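Long-range contacts in arylmalonate decarboxylase (Bordetella bronchiseptica, PDB 3IP8), which catalyses the decarboxylation of 2-aryl-2-methylmalonates, using a proton to give 2-arylpropionates and carbon dioxide: residues G10-P15 against D57-L62; S76-R81 against C101-T106; A123-D128 against R149-T154. All blocks are in the same frame, centred on the assembly; numbering follows the deposited sequence.

Interaction 1: G10-P15 against D57-L62; sequences GMIVPP and DHARRL. With B85 (benzylphosphonic acid), chain B.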
loop_
_atom_site.group_PDB
_atom_site.type_symbol
_atom_site.label_atom_id
_atom_site.label_comp_id
_atom_site.label_asym_id
_atom_site.label_seq_id
_atom_site.Cartn_x
_atom_site.Cartn_y
_atom_site.Cartn_z
ATOM N N GLY A 10 11.804 0.520 9.115
ATOM C CA GLY A 10 12.389 0.990 7.870
ATOM C C GLY A 10 11.441 0.750 6.707
ATOM O O GLY A 10 10.764 -0.288 6.617
ATOM N N MET A 11 11.404 1.714 5.793
ATOM C CA MET A 11 10.514 1.645 4.639
ATOM C C MET A 11 11.266 1.935 3.349
ATOM O O MET A 11 11.962 2.938 3.235
ATOM C CB MET A 11 9.351 2.627 4.837
ATOM C CG MET A 11 8.406 2.170 5.932
ATOM S SD MET A 11 7.084 3.347 6.229
ATOM C CE MET A 11 5.937 2.275 7.113
ATOM N N ILE A 12 11.174 1.005 2.406
ATOM C CA ILE A 12 11.682 1.230 1.064
ATOM C C ILE A 12 10.540 1.886 0.287
ATOM O O ILE A 12 9.453 1.302 0.145
ATOM C CB ILE A 12 12.072 -0.091 0.387
ATOM C CG1 ILE A 12 13.061 -0.876 1.237
ATOM C CG2 ILE A 12 12.652 0.156 -0.993
ATOM C CD1 ILE A 12 13.292 -2.287 0.703
ATOM N N VAL A 13 10.775 3.090 -0.233
ATOM C CA VAL A 13 9.711 3.839 -0.901
ATOM C C VAL A 13 10.060 4.066 -2.367
ATOM O O VAL A 13 11.216 4.224 -2.708
ATOM C CB VAL A 13 9.452 5.197 -0.208
ATOM C CG1 VAL A 13 9.006 4.973 1.233
ATOM C CG2 VAL A 13 10.704 6.098 -0.246
ATOM N N PRO A 14 9.060 4.088 -3.248
ATOM C CA PRO A 14 9.350 4.300 -4.670
ATOM C C PRO A 14 10.076 5.603 -5.052
ATOM O O PRO A 14 11.001 5.521 -5.846
ATOM C CB PRO A 14 7.969 4.171 -5.334
ATOM C CG PRO A 14 7.266 3.155 -4.449
ATOM C CD PRO A 14 7.704 3.544 -3.034
ATOM N N PRO A 15 9.680 6.772 -4.517
ATOM C CA PRO A 15 10.317 8.008 -5.029
ATOM C C PRO A 15 11.786 8.172 -4.665
ATOM O O PRO A 15 12.216 7.722 -3.601
ATOM C CB PRO A 15 9.486 9.125 -4.395
ATOM C CG PRO A 15 8.151 8.455 -4.043
ATOM C CD PRO A 15 8.578 7.076 -3.595
ATOM N N ASP A 57 19.110 -4.564 -1.796
ATOM C CA ASP A 57 20.129 -3.613 -1.368
ATOM C C ASP A 57 19.534 -2.522 -0.482
ATOM O O ASP A 57 20.156 -2.091 0.484
ATOM C CB ASP A 57 20.828 -2.968 -2.570
ATOM C CG ASP A 57 21.658 -3.969 -3.381
ATOM O OD1 ASP A 57 22.076 -5.006 -2.823
ATOM O OD2 ASP A 57 21.872 -3.719 -4.587
ATOM N N HIS A 58 18.325 -2.061 -0.797
ATOM C CA HIS A 58 17.731 -1.010 0.021
ATOM C C HIS A 58 17.304 -1.530 1.392
ATOM O O HIS A 58 17.324 -0.791 2.377
ATOM C CB HIS A 58 16.580 -0.341 -0.720
ATOM C CG HIS A 58 17.031 0.689 -1.697
ATOM N ND1 HIS A 58 17.142 2.036 -1.373
ATOM C CD2 HIS A 58 17.429 0.599 -2.990
ATOM C CE1 HIS A 58 17.578 2.701 -2.413
ATOM N NE2 HIS A 58 17.756 1.861 -3.417
ATOM N N ALA A 59 16.883 -2.787 1.447
ATOM C CA ALA A 59 16.568 -3.424 2.720
ATOM C C ALA A 59 17.824 -3.439 3.582
ATOM O O ALA A 59 17.786 -3.095 4.760
ATOM C CB ALA A 59 16.023 -4.852 2.497
ATOM N N ARG A 60 18.942 -3.826 2.982
ATOM C CA ARG A 60 20.220 -3.781 3.695
ATOM C C ARG A 60 20.641 -2.382 4.128
ATOM O O ARG A 60 21.191 -2.217 5.215
ATOM C CB ARG A 60 21.324 -4.408 2.857
ATOM C CG ARG A 60 21.197 -5.901 2.744
ATOM C CD ARG A 60 22.481 -6.485 2.200
ATOM N NE ARG A 60 22.500 -7.936 2.273
ATOM C CZ ARG A 60 22.904 -8.715 1.279
ATOM N NH1 ARG A 60 23.334 -8.165 0.153
ATOM N NH2 ARG A 60 22.891 -10.038 1.415
ATOM N N ARG A 61 20.407 -1.373 3.287
ATOM C CA ARG A 61 20.723 -0.001 3.665
ATOM C C ARG A 61 19.946 0.377 4.925
ATOM O O ARG A 61 20.456 1.056 5.823
ATOM C CB ARG A 61 20.355 0.992 2.559
ATOM C CG ARG A 61 21.185 0.954 1.308
ATOM C CD ARG A 61 20.856 2.169 0.439
ATOM N NE ARG A 61 21.417 2.051 -0.903
ATOM C CZ ARG A 61 21.459 3.044 -1.789
ATOM N NH1 ARG A 61 20.974 4.240 -1.477
ATOM N NH2 ARG A 61 21.990 2.840 -2.988
ATOM N N LEU A 62 18.680 -0.020 4.970
ATOM C CA LEU A 62 17.838 0.340 6.099
ATOM C C LEU A 62 18.313 -0.409 7.338
ATOM O O LEU A 62 18.376 0.158 8.424
ATOM C CB LEU A 62 16.364 0.045 5.789
ATOM C CG LEU A 62 15.739 1.030 4.786
ATOM C CD1 LEU A 62 14.453 0.446 4.218
ATOM C CD2 LEU A 62 15.465 2.362 5.443
HETATM C C1 B85 B . 3.633 5.759 -6.243
HETATM C C2 B85 B . 4.322 6.804 -5.565
HETATM C C3 B85 B . 4.805 6.594 -4.293
HETATM C C4 B85 B . 4.593 5.303 -3.605
HETATM C C5 B85 B . 3.913 4.288 -4.254
HETATM C C6 B85 B . 3.425 4.516 -5.581
HETATM C C7 B85 B . 2.581 3.518 -6.357
HETATM P P8 B85 B . 2.321 1.843 -5.651
HETATM O O9 B85 B . 1.556 1.884 -4.256
HETATM O O10 B85 B . 1.548 0.902 -6.705
HETATM O O11 B85 B . 3.670 1.243 -5.454
#
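Ile12 and Leu62 carry the apolar part of this contact, in which strand 10-13 lies against helix 57-62. CG1 of Ile12 rests 3.5 Å from CD1 of Leu62, the two side chains meeting at a slant. The Ile12 torsion (chi1 -55°) sets CG1 beside the backbone N and CG2 anti to it, and this divides the side chain between partners. CD1 runs on to the helix backbone, 3.7 Å from the N of Ala59, with the Ala59 methyl a little further off, whereas CG2 comes to 4.0 Å from CB of His58.

Side chain also meets backbone. CD1 of Leu62 lies over the strand, 3.6 Å from the carbonyl carbon of Met11, and its other methyl, CD2, lies near the Gly10-Met11 peptide. Gly10, with no side chain, lies close against Leu62, 5.8 Å between their CA atoms.

The His58 ring turns off toward strand 33-37, where ND1 is hydrogen-bonded to OG of Ser36, and one ring face carries NE of Arg61. Beyond the strand, Pro14 and Pro15 make no contact with 57-62 and line the ligand pocket; CG of Pro14 is 3.5 Å from C4 of the benzylphosphonate ring, and CG of Pro15 touches C3.

Such packing of a helix on a parallel sheet is the basic layer of an alpha/beta domain. The axes of strand 10-13 and helix 57-62 approach to 8.4 Å and run in roughly opposed senses, 147° between their directions. Strand 9-13 is flanked in the sheet by strands 33-37 and 69-72, Leu62 also touches Ile34 and Val70 on them, and Met93 of helix 83-97 closes over Ile12 and Ala59.

Interaction 2: S76-R81 against C101-T106; sequences SLSFYR and CTTMST. With B85 (benzylphosphonic acid), chain B.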
loop_
_atom_site.group_PDB
_atom_site.type_symbol
_atom_site.label_atom_id
_atom_site.label_comp_id
_atom_site.label_asym_id
_atom_site.label_seq_id
_atom_site.Cartn_x
_atom_site.Cartn_y
_atom_site.Cartn_z
ATOM N N SER A 76 2.128 -1.754 -6.366
ATOM C CA SER A 76 2.311 -2.346 -7.673
ATOM C C SER A 76 3.714 -2.908 -7.857
ATOM O O SER A 76 3.857 -3.906 -8.520
ATOM C CB SER A 76 1.936 -1.379 -8.810
ATOM O OG SER A 76 2.600 -0.138 -8.654
ATOM N N LEU A 77 4.736 -2.304 -7.252
ATOM C CA LEU A 77 6.072 -2.895 -7.287
ATOM C C LEU A 77 6.095 -4.315 -6.753
ATOM O O LEU A 77 6.911 -5.145 -7.179
ATOM C CB LEU A 77 7.028 -2.045 -6.434
ATOM C CG LEU A 77 7.826 -1.012 -7.208
ATOM C CD1 LEU A 77 8.525 -0.094 -6.227
ATOM C CD2 LEU A 77 8.805 -1.692 -8.144
ATOM N N SER A 78 5.224 -4.584 -5.784
ATOM C CA SER A 78 5.187 -5.904 -5.169
ATOM C C SER A 78 4.138 -6.849 -5.741
ATOM O O SER A 78 4.263 -8.071 -5.549
ATOM C CB SER A 78 5.124 -5.842 -3.624
ATOM O OG SER A 78 4.028 -5.057 -3.120
ATOM N N PHE A 79 3.121 -6.330 -6.436
ATOM C CA PHE A 79 2.097 -7.235 -7.008
ATOM C C PHE A 79 2.194 -7.500 -8.517
ATOM O O PHE A 79 1.531 -8.394 -9.051
ATOM C CB PHE A 79 0.647 -6.838 -6.608
ATOM C CG PHE A 79 0.103 -5.602 -7.275
ATOM C CD1 PHE A 79 -0.033 -5.496 -8.653
ATOM C CD2 PHE A 79 -0.347 -4.548 -6.480
ATOM C CE1 PHE A 79 -0.531 -4.340 -9.237
ATOM C CE2 PHE A 79 -0.848 -3.415 -7.034
ATOM C CZ PHE A 79 -0.950 -3.290 -8.417
ATOM N N TYR A 80 3.036 -6.741 -9.213
ATOM C CA TYR A 80 2.923 -6.744 -10.660
ATOM C C TYR A 80 3.296 -8.044 -11.331
ATOM O O TYR A 80 2.938 -8.244 -12.486
ATOM C CB TYR A 80 3.697 -5.597 -11.305
ATOM C CG TYR A 80 5.208 -5.733 -11.474
ATOM C CD1 TYR A 80 5.775 -5.815 -12.749
ATOM C CD2 TYR A 80 6.063 -5.718 -10.375
ATOM C CE1 TYR A 80 7.159 -5.862 -12.921
ATOM C CE2 TYR A 80 7.451 -5.761 -10.537
ATOM C CZ TYR A 80 7.989 -5.839 -11.805
ATOM O OH TYR A 80 9.368 -5.870 -11.951
ATOM N N ARG A 81 4.020 -8.909 -10.616
ATOM C CA ARG A 81 4.448 -10.206 -11.166
ATOM C C ARG A 81 3.643 -11.361 -10.587
ATOM O O ARG A 81 3.897 -12.527 -10.899
ATOM C CB ARG A 81 5.941 -10.449 -10.920
ATOM C CG ARG A 81 6.856 -9.555 -11.737
ATOM C CD ARG A 81 8.311 -9.781 -11.358
ATOM N NE ARG A 81 9.169 -9.180 -12.359
ATOM C CZ ARG A 81 10.466 -8.964 -12.185
ATOM N NH1 ARG A 81 11.055 -9.298 -11.045
ATOM N NH2 ARG A 81 11.181 -8.405 -13.158
ATOM N N CYS A 101 10.465 -8.812 7.483
ATOM C CA CYS A 101 10.159 -7.962 6.333
ATOM C C CYS A 101 8.754 -8.193 5.803
ATOM O O CYS A 101 8.163 -9.259 6.005
ATOM C CB CYS A 101 11.175 -8.199 5.207
ATOM S SG CYS A 101 12.870 -7.804 5.660
ATOM N N THR A 102 8.240 -7.206 5.070
ATOM C CA THR A 102 6.884 -7.266 4.548
ATOM C C THR A 102 6.821 -6.376 3.309
ATOM O O THR A 102 7.817 -5.750 2.947
ATOM C CB THR A 102 5.842 -6.861 5.609
ATOM O OG1 THR A 102 4.528 -7.145 5.121
ATOM C CG2 THR A 102 5.927 -5.389 5.937
ATOM N N THR A 103 5.682 -6.347 2.641
ATOM C CA THR A 103 5.454 -5.473 1.491
ATOM C C THR A 103 4.094 -4.808 1.611
ATOM O O THR A 103 3.212 -5.282 2.319
ATOM C CB THR A 103 5.452 -6.215 0.129
ATOM O OG1 THR A 103 4.261 -7.010 -0.008
ATOM C CG2 THR A 103 6.680 -7.099 -0.010
ATOM N N MET A 104 3.899 -3.760 0.824
ATOM C CA MET A 104 2.613 -3.075 0.809
ATOM C C MET A 104 1.498 -3.944 0.184
ATOM O O MET A 104 0.310 -3.794 0.541
ATOM C CB MET A 104 2.800 -1.740 0.080
ATOM C CG MET A 104 1.593 -0.828 0.090
ATOM S SD MET A 104 2.009 0.795 -0.600
ATOM C CE MET A 104 2.571 1.623 0.872
ATOM N N SER A 105 1.840 -4.864 -0.728
ATOM C CA SER A 105 0.817 -5.751 -1.270
ATOM C C SER A 105 0.355 -6.699 -0.170
ATOM O O SER A 105 -0.833 -6.973 -0.050
ATOM C CB SER A 105 1.370 -6.524 -2.479
ATOM O OG SER A 105 1.333 -5.688 -3.642
ATOM N N THR A 106 1.297 -7.184 0.636
ATOM C CA THR A 106 0.955 -8.000 1.802
ATOM C C THR A 106 0.108 -7.198 2.785
ATOM O O THR A 106 -0.855 -7.718 3.348
ATOM C CB THR A 106 2.203 -8.583 2.461
ATOM O OG1 THR A 106 2.703 -9.616 1.598
ATOM C CG2 THR A 106 1.877 -9.207 3.850
HETATM C C1 B85 B . 3.633 5.759 -6.243
HETATM C C2 B85 B . 4.322 6.804 -5.565
HETATM C C3 B85 B . 4.805 6.594 -4.293
HETATM C C4 B85 B . 4.593 5.303 -3.605
HETATM C C5 B85 B . 3.913 4.288 -4.254
HETATM C C6 B85 B . 3.425 4.516 -5.581
HETATM C C7 B85 B . 2.581 3.518 -6.357
HETATM P P8 B85 B . 2.321 1.843 -5.651
HETATM O O9 B85 B . 1.556 1.884 -4.256
HETATM O O10 B85 B . 1.548 0.902 -6.705
HETATM O O11 B85 B . 3.670 1.243 -5.454
#
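Ser78 and Ser105 meet hydroxyl to hydroxyl where helix 76-79 approaches the start of helix 104-114. The Ser105 hydroxyl donates to OG of Ser78 over 2.8 Å, and the backbone N of Ser105 donates to the same oxygen with a more bent geometry (3.2 Å, 139°). In Ser78, OG sits between the backbone N and the carbonyl carbon (chi1 55°); Ser105 OG instead lies anti to its own carbonyl carbon (chi1 -80°), which also brings it 3.3 Å from CB of Phe79 and to the edge of that ring, near its plane. The phenyl group folds back, one face over CA of Ser76.

Thr103 is the N-cap of the second helix: its OG1 accepts from the N of Thr106 in a nearly straight bond (3.0 Å), and it is also bonded to Asn86. On the ligand side, Ser76 N donates firmly to phosphonate oxygen O10 (2.7 Å). Ser76 OG, also bonded to Tyr48, is modelled implausibly close to O10, so that contact is doubtful in detail.

Ser78 OG, bonded to Gly74 O with Thr75 O also within bonding reach, thus ties the phosphonate-binding turn to the first turn of helix 104-114 through buried hydroxyls and backbone groups rather than charges.

Interaction 3: A123-D128 against R149-T154; sequences ATAYID and RSLGIT. With B85 (benzylphosphonic acid), chain B.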
loop_
_atom_site.group_PDB
_atom_site.type_symbol
_atom_site.label_atom_id
_atom_site.label_comp_id
_atom_site.label_asym_id
_atom_site.label_seq_id
_atom_site.Cartn_x
_atom_site.Cartn_y
_atom_site.Cartn_z
ATOM N N ALA A 123 -10.347 0.904 -6.529
ATOM C CA ALA A 123 -10.261 2.335 -6.819
ATOM C C ALA A 123 -8.778 2.616 -6.864
ATOM O O ALA A 123 -8.106 2.485 -5.848
ATOM C CB ALA A 123 -10.923 3.132 -5.730
ATOM N N THR A 124 -8.241 2.930 -8.034
ATOM C CA THR A 124 -6.779 3.007 -8.125
ATOM C C THR A 124 -6.288 4.227 -8.871
ATOM O O THR A 124 -7.033 4.885 -9.602
ATOM C CB THR A 124 -6.140 1.791 -8.847
ATOM O OG1 THR A 124 -6.199 2.011 -10.261
ATOM C CG2 THR A 124 -6.834 0.462 -8.488
ATOM N N ALA A 125 -4.993 4.499 -8.726
ATOM C CA ALA A 125 -4.407 5.590 -9.472
ATOM C C ALA A 125 -3.885 5.170 -10.829
ATOM O O ALA A 125 -3.320 6.008 -11.521
ATOM C CB ALA A 125 -3.260 6.246 -8.668
ATOM N N TYR A 126 -4.078 3.907 -11.218
ATOM C CA TYR A 126 -3.208 3.305 -12.242
ATOM C C TYR A 126 -3.784 3.246 -13.643
ATOM O O TYR A 126 -4.997 3.384 -13.833
ATOM C CB TYR A 126 -2.865 1.859 -11.890
ATOM C CG TYR A 126 -2.393 1.598 -10.480
ATOM C CD1 TYR A 126 -1.334 2.318 -9.928
ATOM C CD2 TYR A 126 -2.944 0.562 -9.744
ATOM C CE1 TYR A 126 -0.886 2.036 -8.621
ATOM C CE2 TYR A 126 -2.504 0.282 -8.447
ATOM C CZ TYR A 126 -1.476 1.022 -7.907
ATOM O OH TYR A 126 -1.028 0.741 -6.631
ATOM N N ILE A 127 -2.907 2.947 -14.603
ATOM C CA ILE A 127 -3.336 2.591 -15.949
ATOM C C ILE A 127 -3.828 1.153 -15.954
ATOM O O ILE A 127 -3.573 0.393 -15.014
ATOM C CB ILE A 127 -2.192 2.761 -16.981
ATOM C CG1 ILE A 127 -1.006 1.896 -16.599
ATOM C CG2 ILE A 127 -1.800 4.231 -17.064
ATOM C CD1 ILE A 127 0.036 1.792 -17.694
ATOM N N ASP A 128 -4.535 0.765 -17.006
ATOM C CA ASP A 128 -5.211 -0.532 -16.959
ATOM C C ASP A 128 -4.301 -1.760 -16.955
ATOM O O ASP A 128 -4.655 -2.769 -16.356
ATOM C CB ASP A 128 -6.320 -0.635 -18.014
ATOM C CG ASP A 128 -7.583 0.110 -17.590
ATOM O OD1 ASP A 128 -7.883 0.142 -16.363
ATOM O OD2 ASP A 128 -8.268 0.658 -18.474
ATOM N N ARG A 149 -12.474 1.433 -10.917
ATOM C CA ARG A 149 -12.364 2.762 -11.493
ATOM C C ARG A 149 -10.960 3.265 -11.177
ATOM O O ARG A 149 -10.399 2.946 -10.132
ATOM C CB ARG A 149 -13.426 3.702 -10.918
ATOM C CG ARG A 149 -14.858 3.282 -11.254
ATOM C CD ARG A 149 -15.147 3.455 -12.754
ATOM N NE ARG A 149 -16.557 3.176 -13.095
ATOM C CZ ARG A 149 -17.053 1.977 -13.400
ATOM N NH1 ARG A 149 -16.285 0.899 -13.397
ATOM N NH2 ARG A 149 -18.342 1.853 -13.697
ATOM N N SER A 150 -10.379 4.011 -12.099
ATOM C CA SER A 150 -8.987 4.401 -11.942
ATOM C C SER A 150 -8.647 5.742 -12.562
ATOM O O SER A 150 -9.374 6.261 -13.426
ATOM C CB SER A 150 -8.063 3.331 -12.514
ATOM O OG SER A 150 -8.221 3.228 -13.924
ATOM N N LEU A 151 -7.510 6.280 -12.136
ATOM C CA LEU A 151 -7.075 7.607 -12.581
ATOM C C LEU A 151 -6.136 7.597 -13.783
ATOM O O LEU A 151 -5.982 8.631 -14.451
ATOM C CB LEU A 151 -6.407 8.384 -11.430
ATOM C CG LEU A 151 -7.282 8.595 -10.190
ATOM C CD1 LEU A 151 -6.491 9.271 -9.052
ATOM C CD2 LEU A 151 -8.586 9.358 -10.527
ATOM N N GLY A 152 -5.513 6.455 -14.063
ATOM C CA GLY A 152 -4.632 6.332 -15.214
ATOM C C GLY A 152 -3.359 7.168 -15.179
ATOM O O GLY A 152 -2.929 7.701 -16.199
ATOM N N ILE A 153 -2.778 7.310 -13.995
ATOM C CA ILE A 153 -1.601 8.155 -13.785
ATOM C C ILE A 153 -0.348 7.286 -13.790
ATOM O O ILE A 153 -0.309 6.253 -13.112
ATOM C CB ILE A 153 -1.702 8.906 -12.425
ATOM C CG1 ILE A 153 -2.871 9.894 -12.442
ATOM C CG2 ILE A 153 -0.387 9.644 -12.090
ATOM C CD1 ILE A 153 -3.261 10.397 -11.052
ATOM N N THR A 154 0.684 7.696 -14.534
ATOM C CA THR A 154 1.963 6.987 -14.491
ATOM C C THR A 154 3.057 7.741 -13.744
ATOM O O THR A 154 4.114 7.179 -13.496
ATOM C CB THR A 154 2.492 6.641 -15.889
ATOM O OG1 THR A 154 2.586 7.841 -16.674
ATOM C CG2 THR A 154 1.564 5.667 -16.571
HETATM C C1 B85 B . 3.633 5.759 -6.243
HETATM C C2 B85 B . 4.322 6.804 -5.565
HETATM C C3 B85 B . 4.805 6.594 -4.293
HETATM C C4 B85 B . 4.593 5.303 -3.605
HETATM C C5 B85 B . 3.913 4.288 -4.254
HETATM C C6 B85 B . 3.425 4.516 -5.581
HETATM C C7 B85 B . 2.581 3.518 -6.357
HETATM P P8 B85 B . 2.321 1.843 -5.651
HETATM O O9 B85 B . 1.556 1.884 -4.256
HETATM O O10 B85 B . 1.548 0.902 -6.705
HETATM O O11 B85 B . 3.670 1.243 -5.454
HETATM O O HOH W 1 -0.214 3.482 -13.566
HETATM O O HOH W 2 -9.992 1.306 -14.593
#
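Two parallel neighbours of a beta-alpha-beta unit, strands 119-124 and 144-150 with helix 128-140 between them, meet here at their C-terminal ends, the pocket side of the alpha/beta fold. Thr124 N donates to Arg149 O (3.0 Å) in the carbonyl plane, and Leu151 N returns a bond to Thr124 O. Backbone bonding continues along the chain: Ile153 N donates to Ala125 O at 2.8 Å, and a weak bond joins Gly152 N to Tyr126 O. Gly152 adopts a positive phi (66°), a conformation that suits glycine, as the chain turns.

Thr124 directs its hydroxyl back along its own chain. With OG1 between the backbone N and carbonyl carbon (chi1 83°), it accepts from Tyr126 N in an ST turn (3.0 Å), while also bonded to Asn131 and lying 3.2 Å from CB of Ser150. The Tyr126 side chain leaves its backbone away from 149-154, and its OH lies 2.6 Å from the phosphonate oxygen O10, a weak bond of unsettled proton, and also pairs with Ser187.

At the outer end, CG2 of Ile127 packs on CG2 of Thr154, and Asp128 OD1, also bonded to Asn131, is joined to Ser150 OG through a water. A second water bridges the loops, accepting from Ile127 N and donating to Ile153 O at 2.8 Å.

How the interactions relate
All three interactions touch benzylphosphonic acid. Interaction 1 supplies prolines to its aromatic ring, whereas interactions 2 and 3 both reach the phosphonate end, at oxygen O10. Thr75 and Gly189 add further bonds to the ligand. Interactions 1 and 2 belong to the sheet that contains strands 9-13 and 101-103; interaction 3 lies in the other four-stranded parallel sheet, so the ligand is held between the two. Leu77 CD1 packs 3.9 Å from Pro14 CG, linking interactions 1 and 2, and Phe79 CZ lies 3.9 Å from Tyr126 CE2, linking 2 and 3. Interactions 1 and 3 do not touch: their nearest atoms are about 9 Å apart and their centres about 25 Å.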